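Local coordinates for protein homoserine O-acetyltransferase (Bacillus anthracis str. 'Ames Ancestor', PDB 3I1I) that probably catalyses transfer of an acetyl group from acetyl-CoA to the side-chain hydroxyl of L-homoserine, a step toward methionine, using an alpha/beta hydrolase fold, at residues G177-P182 with K316-Q321; Y325-V330 with V342-S347; G209-E214 with L274-S279. All coordinates share one frame; numbering follows the deposited sequence.

Contacts 1 and 2 are neighbours, their centres about 8 Å apart, and N326 ties them together: its ND2 lies 2.7 Å from T180 O in a probable hydrogen bond. A second probable link runs from K316 N to I345 O at 2.9 Å. Contact 1 holds D318, which with S155 and H351 has the geometry of a Ser-His-Asp triad, so it lies beside the probable active site; contact 2 packs helix 324-335 against the end of strand 340-342 and the loop that follows. Contact 3 is on the far side of the chain's centre, about 29 Å from contact 1 and 36 Å from contact 2 between centres, among the helices inserted between strands 174-178 and 309-313.

Contact 1: G177-P182 with K316-Q321; sequences GVITNP and KQDLLQ
N181 and Q321 run past each other in opposite directions, their amide planes turned 60° apart, and meet through one hydrogen bond: N181 ND2 donates to Q321 OE1 at 2.8 Å, and is shared with P322 O. The bond to Q321 is somewhat bent, 148° at the hydrogen, and lies in the plane of the Q321 carbonyl, though the oxygen sits a little out of the N181 amide plane. In Q321, chi1 (-67°) puts CG 3.6 Å from I179 O, and the bend at chi2 then turns the amide toward N181. A water bridges the two backbones, 2.9 Å from both T180 O and Q321 O. I179 and D318 cross at about a right angle, with D318 OD2 3.7 Å from I179 CB. The other carboxylate oxygen, OD1, is gripped by two backbone amides, L320 N at 2.7 Å and Q321 N at 2.9 Å, an Asx turn and Asx motif that fix the carboxylate's rotation. OD2 accepts from H351 ND1, consistent with D318 being the acid of a Ser-His-Asp triad whose probable nucleophile is S155. It lies in the loop after strand 309-313, next to last in the main sheet, where the acid of an alpha/beta hydrolase fold is commonly found. Strand 174-178 lies beside 309-313; T180 packs on helix 156-167, which follows the probable nucleophile elbow, and N181 touches Y325 of helix 324-335.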
loop_
_atom_site.group_PDB
_atom_site.type_symbol
_atom_site.label_atom_id
_atom_site.label_comp_id
_atom_site.label_asym_id
_atom_site.label_seq_id
_atom_site.Cartn_x
_atom_site.Cartn_y
_atom_site.Cartn_z
ATOM N N GLY A 177 2.659 -27.561 8.841
ATOM C CA GLY A 177 2.754 -26.183 8.465
ATOM C C GLY A 177 1.532 -25.833 7.628
ATOM O O GLY A 177 1.400 -26.290 6.461
ATOM N N VAL A 178 0.646 -25.035 8.216
ATOM C CA VAL A 178 -0.606 -24.644 7.565
ATOM C C VAL A 178 -0.509 -23.250 6.929
ATOM O O VAL A 178 0.030 -22.306 7.530
ATOM C CB VAL A 178 -1.771 -24.689 8.577
ATOM C CG1 VAL A 178 -3.131 -24.443 7.843
ATOM C CG2 VAL A 178 -1.778 -26.024 9.306
ATOM N N ILE A 179 -1.005 -23.125 5.703
ATOM C CA ILE A 179 -0.969 -21.836 4.926
ATOM C C ILE A 179 0.319 -21.041 5.122
ATOM O O ILE A 179 0.296 -19.899 5.513
ATOM C CB ILE A 179 -2.233 -20.962 5.182
ATOM C CG1 ILE A 179 -2.443 -20.668 6.693
ATOM C CG2 ILE A 179 -3.463 -21.676 4.622
ATOM C CD1 ILE A 179 -3.267 -19.432 6.960
ATOM N N THR A 180 1.448 -21.689 4.838
ATOM C CA THR A 180 2.773 -21.136 5.067
ATOM C C THR A 180 3.745 -21.528 3.899
ATOM O O THR A 180 3.353 -22.180 2.937
ATOM C CB THR A 180 3.327 -21.611 6.467
ATOM O OG1 THR A 180 4.462 -20.814 6.859
ATOM C CG2 THR A 180 3.728 -23.109 6.435
ATOM N N ASN A 181 5.014 -21.131 4.014
ATOM C CA ASN A 181 6.062 -21.436 3.006
ATOM C C ASN A 181 7.430 -21.366 3.682
ATOM O O ASN A 181 7.577 -20.695 4.724
ATOM C CB ASN A 181 6.029 -20.438 1.852
ATOM C CG ASN A 181 5.129 -20.871 0.740
ATOM O OD1 ASN A 181 5.179 -22.024 0.330
ATOM N ND2 ASN A 181 4.280 -19.966 0.250
ATOM N N PRO A 182 8.428 -22.056 3.105
ATOM C CA PRO A 182 9.749 -22.075 3.705
ATOM C C PRO A 182 10.473 -20.745 3.586
ATOM O O PRO A 182 11.436 -20.510 4.309
ATOM C CB PRO A 182 10.488 -23.175 2.928
ATOM C CG PRO A 182 9.731 -23.350 1.695
ATOM C CD PRO A 182 8.346 -22.926 1.921
ATOM N N LYS A 316 -5.032 -23.557 -2.078
ATOM C CA LYS A 316 -4.850 -23.241 -3.487
ATOM C C LYS A 316 -5.198 -21.802 -3.898
ATOM O O LYS A 316 -4.624 -21.271 -4.843
ATOM C CB LYS A 316 -5.719 -24.178 -4.281
ATOM C CG LYS A 316 -5.614 -24.015 -5.796
ATOM C CD LYS A 316 -6.367 -25.167 -6.447
ATOM C CE LYS A 316 -5.719 -25.601 -7.748
ATOM N NZ LYS A 316 -6.096 -24.632 -8.777
ATOM N N GLN A 317 -6.141 -21.188 -3.189
ATOM C CA GLN A 317 -6.526 -19.817 -3.441
ATOM C C GLN A 317 -5.779 -18.800 -2.575
ATOM O O GLN A 317 -6.138 -17.620 -2.549
ATOM C CB GLN A 317 -8.025 -19.674 -3.205
ATOM C CG GLN A 317 -8.884 -20.283 -4.288
ATOM C CD GLN A 317 -8.980 -21.785 -4.237
ATOM O OE1 GLN A 317 -8.992 -22.424 -3.162
ATOM N NE2 GLN A 317 -9.026 -22.378 -5.403
ATOM N N ASP A 318 -4.757 -19.241 -1.851
ATOM C CA ASP A 318 -3.985 -18.323 -0.980
ATOM C C ASP A 318 -3.137 -17.428 -1.842
ATOM O O ASP A 318 -2.260 -17.932 -2.563
ATOM C CB ASP A 318 -3.064 -19.135 -0.069
ATOM C CG ASP A 318 -2.525 -18.349 1.077
ATOM O OD1 ASP A 318 -2.320 -17.102 0.985
ATOM O OD2 ASP A 318 -2.283 -19.029 2.081
ATOM N N LEU A 319 -3.410 -16.121 -1.776
ATOM C CA LEU A 319 -2.637 -15.117 -2.471
ATOM C C LEU A 319 -1.390 -14.684 -1.713
ATOM O O LEU A 319 -0.463 -14.058 -2.307
ATOM C CB LEU A 319 -3.470 -13.880 -2.733
ATOM C CG LEU A 319 -4.716 -14.003 -3.621
ATOM C CD1 LEU A 319 -5.609 -12.757 -3.382
ATOM C CD2 LEU A 319 -4.396 -14.173 -5.115
ATOM N N LEU A 320 -1.355 -14.935 -0.405
ATOM C CA LEU A 320 -0.208 -14.500 0.424
ATOM C C LEU A 320 0.863 -15.551 0.390
ATOM O O LEU A 320 2.039 -15.230 0.383
ATOM C CB LEU A 320 -0.598 -14.252 1.883
ATOM C CG LEU A 320 -1.386 -12.978 2.131
ATOM C CD1 LEU A 320 -2.073 -13.107 3.502
ATOM C CD2 LEU A 320 -0.474 -11.732 2.051
ATOM N N GLN A 321 0.449 -16.807 0.351
ATOM C CA GLN A 321 1.361 -17.920 0.422
ATOM C C GLN A 321 1.051 -18.925 -0.690
ATOM O O GLN A 321 0.357 -19.929 -0.470
ATOM C CB GLN A 321 1.251 -18.587 1.802
ATOM C CG GLN A 321 1.751 -17.714 2.994
ATOM C CD GLN A 321 3.196 -17.281 2.844
ATOM O OE1 GLN A 321 3.992 -17.895 2.105
ATOM N NE2 GLN A 321 3.532 -16.195 3.485
HETATM O O HOH W 1 1.113 -22.223 1.070
#

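Contact 2: Y325-V330 with V342-S347; sequences YNYKMV and VYEIES
Y327 swings its ring anti to its own carbonyl carbon (chi1 -73°), while V342 sends CG1 anti to its backbone N, and the two side chains cross at about a right angle. In this alpha/beta hydrolase fold they join helix 324-335 to the end of strand 340-342, an outermost strand of the main sheet, and to the loop that follows it. V342 CG1 sits over one face of the ring in a CH-pi contact, 4.1 Å from the centroid and 27° off the normal. Its other methyl, CG2, lies above the same ring toward the rim, 3.8 Å from Y327 CD1, and also meets V330 CG2 at 3.7 Å, so a single valine is wedged between two residues one helical turn apart. N326 O approaches the same methyl, V342 CG2, at 3.9 Å. E344 stretches out along an extended chain to the phenol, its carboxylate plane 61° from the ring. Each carboxylate oxygen has a hydroxyl partner: OE2 has S323 OG, just ahead of the helix segment, and OE1 has Y327 on it. The phenol donates across the contact: Y327 OH lies 2.8 Å from E344 OE1, which is near the ring plane yet is approached from above its own carboxylate plane.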
loop_
_atom_site.group_PDB
_atom_site.type_symbol
_atom_site.label_atom_id
_atom_site.label_comp_id
_atom_site.label_asym_id
_atom_site.label_seq_id
_atom_site.Cartn_x
_atom_site.Cartn_y
_atom_site.Cartn_z
ATOM N N TYR A 325 5.254 -23.471 -3.669
ATOM C CA TYR A 325 6.501 -23.653 -2.925
ATOM C C TYR A 325 6.349 -24.710 -1.840
ATOM O O TYR A 325 7.347 -25.243 -1.390
ATOM C CB TYR A 325 7.003 -22.328 -2.354
ATOM C CG TYR A 325 7.042 -21.254 -3.409
ATOM C CD1 TYR A 325 7.957 -21.320 -4.449
ATOM C CD2 TYR A 325 6.106 -20.219 -3.409
ATOM C CE1 TYR A 325 7.968 -20.362 -5.462
ATOM C CE2 TYR A 325 6.117 -19.236 -4.393
ATOM C CZ TYR A 325 7.036 -19.311 -5.426
ATOM O OH TYR A 325 7.033 -18.354 -6.414
ATOM N N ASN A 326 5.119 -25.053 -1.431
ATOM C CA ASN A 326 4.953 -26.212 -0.538
ATOM C C ASN A 326 5.336 -27.499 -1.296
ATOM O O ASN A 326 6.013 -28.403 -0.744
ATOM C CB ASN A 326 3.533 -26.336 -0.006
ATOM C CG ASN A 326 3.186 -25.353 1.106
ATOM O OD1 ASN A 326 2.295 -25.651 1.896
ATOM N ND2 ASN A 326 3.860 -24.212 1.183
ATOM N N TYR A 327 4.908 -27.590 -2.559
ATOM C CA TYR A 327 5.214 -28.767 -3.392
ATOM C C TYR A 327 6.699 -28.897 -3.629
ATOM O O TYR A 327 7.264 -29.992 -3.553
ATOM C CB TYR A 327 4.475 -28.713 -4.718
ATOM C CG TYR A 327 3.000 -28.983 -4.568
ATOM C CD1 TYR A 327 2.512 -30.288 -4.450
ATOM C CD2 TYR A 327 2.094 -27.935 -4.481
ATOM C CE1 TYR A 327 1.146 -30.543 -4.253
ATOM C CE2 TYR A 327 0.734 -28.166 -4.308
ATOM C CZ TYR A 327 0.265 -29.467 -4.206
ATOM O OH TYR A 327 -1.090 -29.654 -4.059
ATOM N N LYS A 328 7.363 -27.774 -3.878
ATOM C CA LYS A 328 8.804 -27.815 -4.107
ATOM C C LYS A 328 9.516 -28.389 -2.872
ATOM O O LYS A 328 10.303 -29.326 -2.977
ATOM C CB LYS A 328 9.324 -26.415 -4.438
ATOM C CG LYS A 328 10.808 -26.331 -4.692
ATOM C CD LYS A 328 11.188 -26.888 -6.083
ATOM C CE LYS A 328 11.890 -28.251 -6.030
ATOM N NZ LYS A 328 13.160 -28.149 -6.812
HETATM N N MSE A 329 9.214 -27.832 -1.713
HETATM C CA MSE A 329 9.824 -28.231 -0.442
HETATM C C MSE A 329 9.612 -29.708 -0.137
HETATM O O MSE A 329 10.540 -30.414 0.262
HETATM C CB MSE A 329 9.251 -27.371 0.678
HETATM C CG MSE A 329 9.366 -27.959 2.063
HETATM SE SE MSE A 329 8.803 -26.664 3.395
HETATM C CE MSE A 329 8.950 -27.740 5.032
ATOM N N VAL A 330 8.384 -30.166 -0.329
ATOM C CA VAL A 330 8.040 -31.549 -0.057
ATOM C C VAL A 330 8.782 -32.473 -1.018
ATOM O O VAL A 330 9.286 -33.565 -0.644
ATOM C CB VAL A 330 6.494 -31.710 -0.045
ATOM C CG1 VAL A 330 6.031 -33.173 -0.311
ATOM C CG2 VAL A 330 5.939 -31.112 1.318
ATOM N N VAL A 342 2.012 -32.952 1.015
ATOM C CA VAL A 342 1.172 -31.768 0.870
ATOM C C VAL A 342 -0.271 -32.246 0.894
ATOM O O VAL A 342 -0.617 -33.207 0.236
ATOM C CB VAL A 342 1.370 -31.029 -0.480
ATOM C CG1 VAL A 342 0.438 -29.823 -0.542
ATOM C CG2 VAL A 342 2.841 -30.604 -0.688
ATOM N N TYR A 343 -1.098 -31.593 1.692
ATOM C CA TYR A 343 -2.526 -31.788 1.626
ATOM C C TYR A 343 -3.113 -30.413 1.366
ATOM O O TYR A 343 -3.126 -29.563 2.243
ATOM C CB TYR A 343 -2.996 -32.353 2.930
ATOM C CG TYR A 343 -4.458 -32.672 2.999
ATOM C CD1 TYR A 343 -4.954 -33.860 2.477
ATOM C CD2 TYR A 343 -5.348 -31.798 3.635
ATOM C CE1 TYR A 343 -6.301 -34.156 2.568
ATOM C CE2 TYR A 343 -6.673 -32.084 3.731
ATOM C CZ TYR A 343 -7.147 -33.256 3.205
ATOM O OH TYR A 343 -8.471 -33.528 3.317
ATOM N N GLU A 344 -3.517 -30.194 0.119
ATOM C CA GLU A 344 -3.991 -28.894 -0.367
ATOM C C GLU A 344 -5.490 -28.747 -0.218
ATOM O O GLU A 344 -6.250 -29.569 -0.684
ATOM C CB GLU A 344 -3.610 -28.685 -1.832
ATOM C CG GLU A 344 -3.953 -27.283 -2.304
ATOM C CD GLU A 344 -3.206 -26.879 -3.565
ATOM O OE1 GLU A 344 -3.116 -27.700 -4.488
ATOM O OE2 GLU A 344 -2.713 -25.740 -3.653
ATOM N N ILE A 345 -5.908 -27.682 0.432
ATOM C CA ILE A 345 -7.318 -27.364 0.526
ATOM C C ILE A 345 -7.715 -26.254 -0.449
ATOM O O ILE A 345 -6.867 -25.521 -0.984
ATOM C CB ILE A 345 -7.705 -26.939 1.969
ATOM C CG1 ILE A 345 -7.027 -25.623 2.380
ATOM C CG2 ILE A 345 -7.410 -28.112 2.990
ATOM C CD1 ILE A 345 -7.334 -25.236 3.834
ATOM N N GLU A 346 -9.023 -26.138 -0.639
ATOM C CA GLU A 346 -9.632 -25.129 -1.513
ATOM C C GLU A 346 -10.750 -24.408 -0.808
ATOM O O GLU A 346 -11.579 -25.011 -0.171
ATOM C CB GLU A 346 -10.192 -25.782 -2.759
ATOM C CG GLU A 346 -9.159 -26.658 -3.454
ATOM C CD GLU A 346 -9.336 -26.755 -4.960
ATOM O OE1 GLU A 346 -9.667 -25.740 -5.651
ATOM O OE2 GLU A 346 -9.098 -27.874 -5.459
ATOM N N SER A 347 -10.784 -23.099 -0.947
ATOM C CA SER A 347 -11.794 -22.328 -0.292
ATOM C C SER A 347 -11.815 -20.911 -0.816
ATOM O O SER A 347 -10.776 -20.341 -1.117
ATOM C CB SER A 347 -11.524 -22.314 1.218
ATOM O OG SER A 347 -12.262 -21.297 1.822
#

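Contact 3: G209-E214 with L274-S279; sequences GKYGEE and LVDANS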
loop_
_atom_site.group_PDB
_atom_site.type_symbol
_atom_site.label_atom_id
_atom_site.label_comp_id
_atom_site.label_asym_id
_atom_site.label_seq_id
_atom_site.Cartn_x
_atom_site.Cartn_y
_atom_site.Cartn_z
ATOM N N GLY A 209 8.849 6.902 15.382
ATOM C CA GLY A 209 8.666 5.786 16.296
ATOM C C GLY A 209 8.361 6.220 17.717
ATOM O O GLY A 209 7.986 5.388 18.533
ATOM N N LYS A 210 8.469 7.511 18.011
ATOM C CA LYS A 210 8.233 7.993 19.377
ATOM C C LYS A 210 6.852 8.629 19.577
ATOM O O LYS A 210 6.726 9.658 20.205
ATOM C CB LYS A 210 9.331 8.978 19.797
ATOM C CG LYS A 210 10.733 8.560 19.345
ATOM C CD LYS A 210 11.712 8.520 20.501
ATOM C CE LYS A 210 13.174 8.624 20.009
ATOM N NZ LYS A 210 14.183 8.523 21.133
ATOM N N TYR A 211 5.814 7.984 19.080
ATOM C CA TYR A 211 4.459 8.552 19.128
ATOM C C TYR A 211 3.786 8.324 20.483
ATOM O O TYR A 211 2.662 8.789 20.712
ATOM C CB TYR A 211 3.592 7.945 18.024
ATOM C CG TYR A 211 3.700 6.434 18.005
ATOM C CD1 TYR A 211 2.968 5.658 18.887
ATOM C CD2 TYR A 211 4.587 5.790 17.139
ATOM C CE1 TYR A 211 3.109 4.266 18.903
ATOM C CE2 TYR A 211 4.734 4.422 17.151
ATOM C CZ TYR A 211 3.995 3.661 18.033
ATOM O OH TYR A 211 4.110 2.305 18.035
ATOM N N GLY A 212 4.430 7.544 21.346
ATOM C CA GLY A 212 3.874 7.233 22.666
ATOM C C GLY A 212 2.519 6.539 22.636
ATOM O O GLY A 212 2.393 5.393 22.186
ATOM N N GLU A 213 1.495 7.235 23.120
ATOM C CA GLU A 213 0.159 6.649 23.236
ATOM C C GLU A 213 -0.723 6.995 22.048
ATOM O O GLU A 213 -1.788 6.408 21.879
ATOM C CB GLU A 213 -0.520 7.103 24.544
ATOM C CG GLU A 213 0.170 6.595 25.853
ATOM C CD GLU A 213 0.607 5.127 25.770
ATOM O OE1 GLU A 213 -0.266 4.262 25.475
ATOM O OE2 GLU A 213 1.821 4.841 25.996
ATOM N N GLU A 214 -0.276 7.929 21.219
ATOM C CA GLU A 214 -1.029 8.307 20.022
ATOM C C GLU A 214 -0.541 7.616 18.747
ATOM O O GLU A 214 0.342 8.114 18.039
ATOM C CB GLU A 214 -1.026 9.814 19.865
ATOM C CG GLU A 214 -2.156 10.436 20.657
ATOM C CD GLU A 214 -1.926 11.892 20.939
ATOM O OE1 GLU A 214 -2.790 12.695 20.526
ATOM O OE2 GLU A 214 -0.878 12.223 21.561
ATOM N N LEU A 274 -6.622 -2.209 19.095
ATOM C CA LEU A 274 -5.724 -2.613 20.167
ATOM C C LEU A 274 -4.274 -2.756 19.761
ATOM O O LEU A 274 -3.484 -3.307 20.524
ATOM C CB LEU A 274 -6.160 -3.974 20.745
ATOM C CG LEU A 274 -7.521 -4.078 21.475
ATOM C CD1 LEU A 274 -7.536 -5.347 22.439
ATOM C CD2 LEU A 274 -7.899 -2.755 22.227
ATOM N N VAL A 275 -3.903 -2.256 18.595
ATOM C CA VAL A 275 -2.665 -2.670 17.944
ATOM C C VAL A 275 -1.615 -1.593 18.051
ATOM O O VAL A 275 -1.941 -0.423 18.032
ATOM C CB VAL A 275 -2.955 -3.021 16.466
ATOM C CG1 VAL A 275 -1.697 -3.102 15.632
ATOM C CG2 VAL A 275 -3.740 -4.322 16.416
ATOM N N ASP A 276 -0.345 -1.999 18.177
ATOM C CA ASP A 276 0.775 -1.049 18.219
ATOM C C ASP A 276 1.556 -0.992 16.899
ATOM O O ASP A 276 2.016 -2.002 16.386
ATOM C CB ASP A 276 1.738 -1.415 19.335
ATOM C CG ASP A 276 2.936 -0.473 19.398
ATOM O OD1 ASP A 276 2.718 0.760 19.576
ATOM O OD2 ASP A 276 4.070 -0.975 19.245
ATOM N N ALA A 277 1.767 0.213 16.398
ATOM C CA ALA A 277 2.341 0.428 15.061
ATOM C C ALA A 277 3.772 -0.089 14.958
ATOM O O ALA A 277 4.079 -0.841 14.030
ATOM C CB ALA A 277 2.269 1.928 14.654
ATOM N N ASN A 278 4.643 0.323 15.877
ATOM C CA ASN A 278 6.035 -0.143 15.869
ATOM C C ASN A 278 6.100 -1.681 15.920
ATOM O O ASN A 278 6.912 -2.303 15.209
ATOM C CB ASN A 278 6.832 0.454 17.033
ATOM C CG ASN A 278 7.085 1.961 16.876
ATOM O OD1 ASN A 278 6.982 2.523 15.786
ATOM N ND2 ASN A 278 7.453 2.603 17.957
ATOM N N SER A 279 5.222 -2.271 16.737
ATOM C CA SER A 279 5.150 -3.692 16.870
ATOM C C SER A 279 4.789 -4.322 15.511
ATOM O O SER A 279 5.372 -5.340 15.080
ATOM C CB SER A 279 4.119 -4.083 17.930
ATOM O OG SER A 279 4.613 -3.813 19.229
#
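Y211 OH acts as both donor and acceptor: it donates to D276 OD1 at 2.6 Å and accepts from N278 N at 3.0 Å, with an N-H angle of 169°. Y211 CG sits between its backbone N and carbonyl carbon (chi1 49°), which directs the phenol end at the start of helix 277-289. D276 OD1 and N278 OD1 both lie in the ring plane at its edge, the latter 3.2 Å from Y211 CE2. N278 meets the tyrosine from the opposite direction, its amide turned 57° against the ring, and continues to the loop backbone: ND2 donates to G209 O at 2.9 Å, in the carbonyl plane and on a lone pair. The amide oxygen, N278 OD1, is satisfied by W206 NE1. D276 is the N-cap of the helix, and its OD2 takes both S279 N, at 3.0 Å, and S279 OG, at 2.9 Å; S279 OG meets the anti lone pair of D276 OD2, while the amide comes from above the carboxylate plane. The loop side is shaped by a type II' turn from Y211 to E214, closed by E214 N to Y211 O, with G212 at its positive-phi corner. Q215 serves the helix start twice, its NE2 donating to D276 OD1 and its OE1 accepting from A277 N. A277 CB packs obliquely against the ring, 4.2 Å from Y211 CZ.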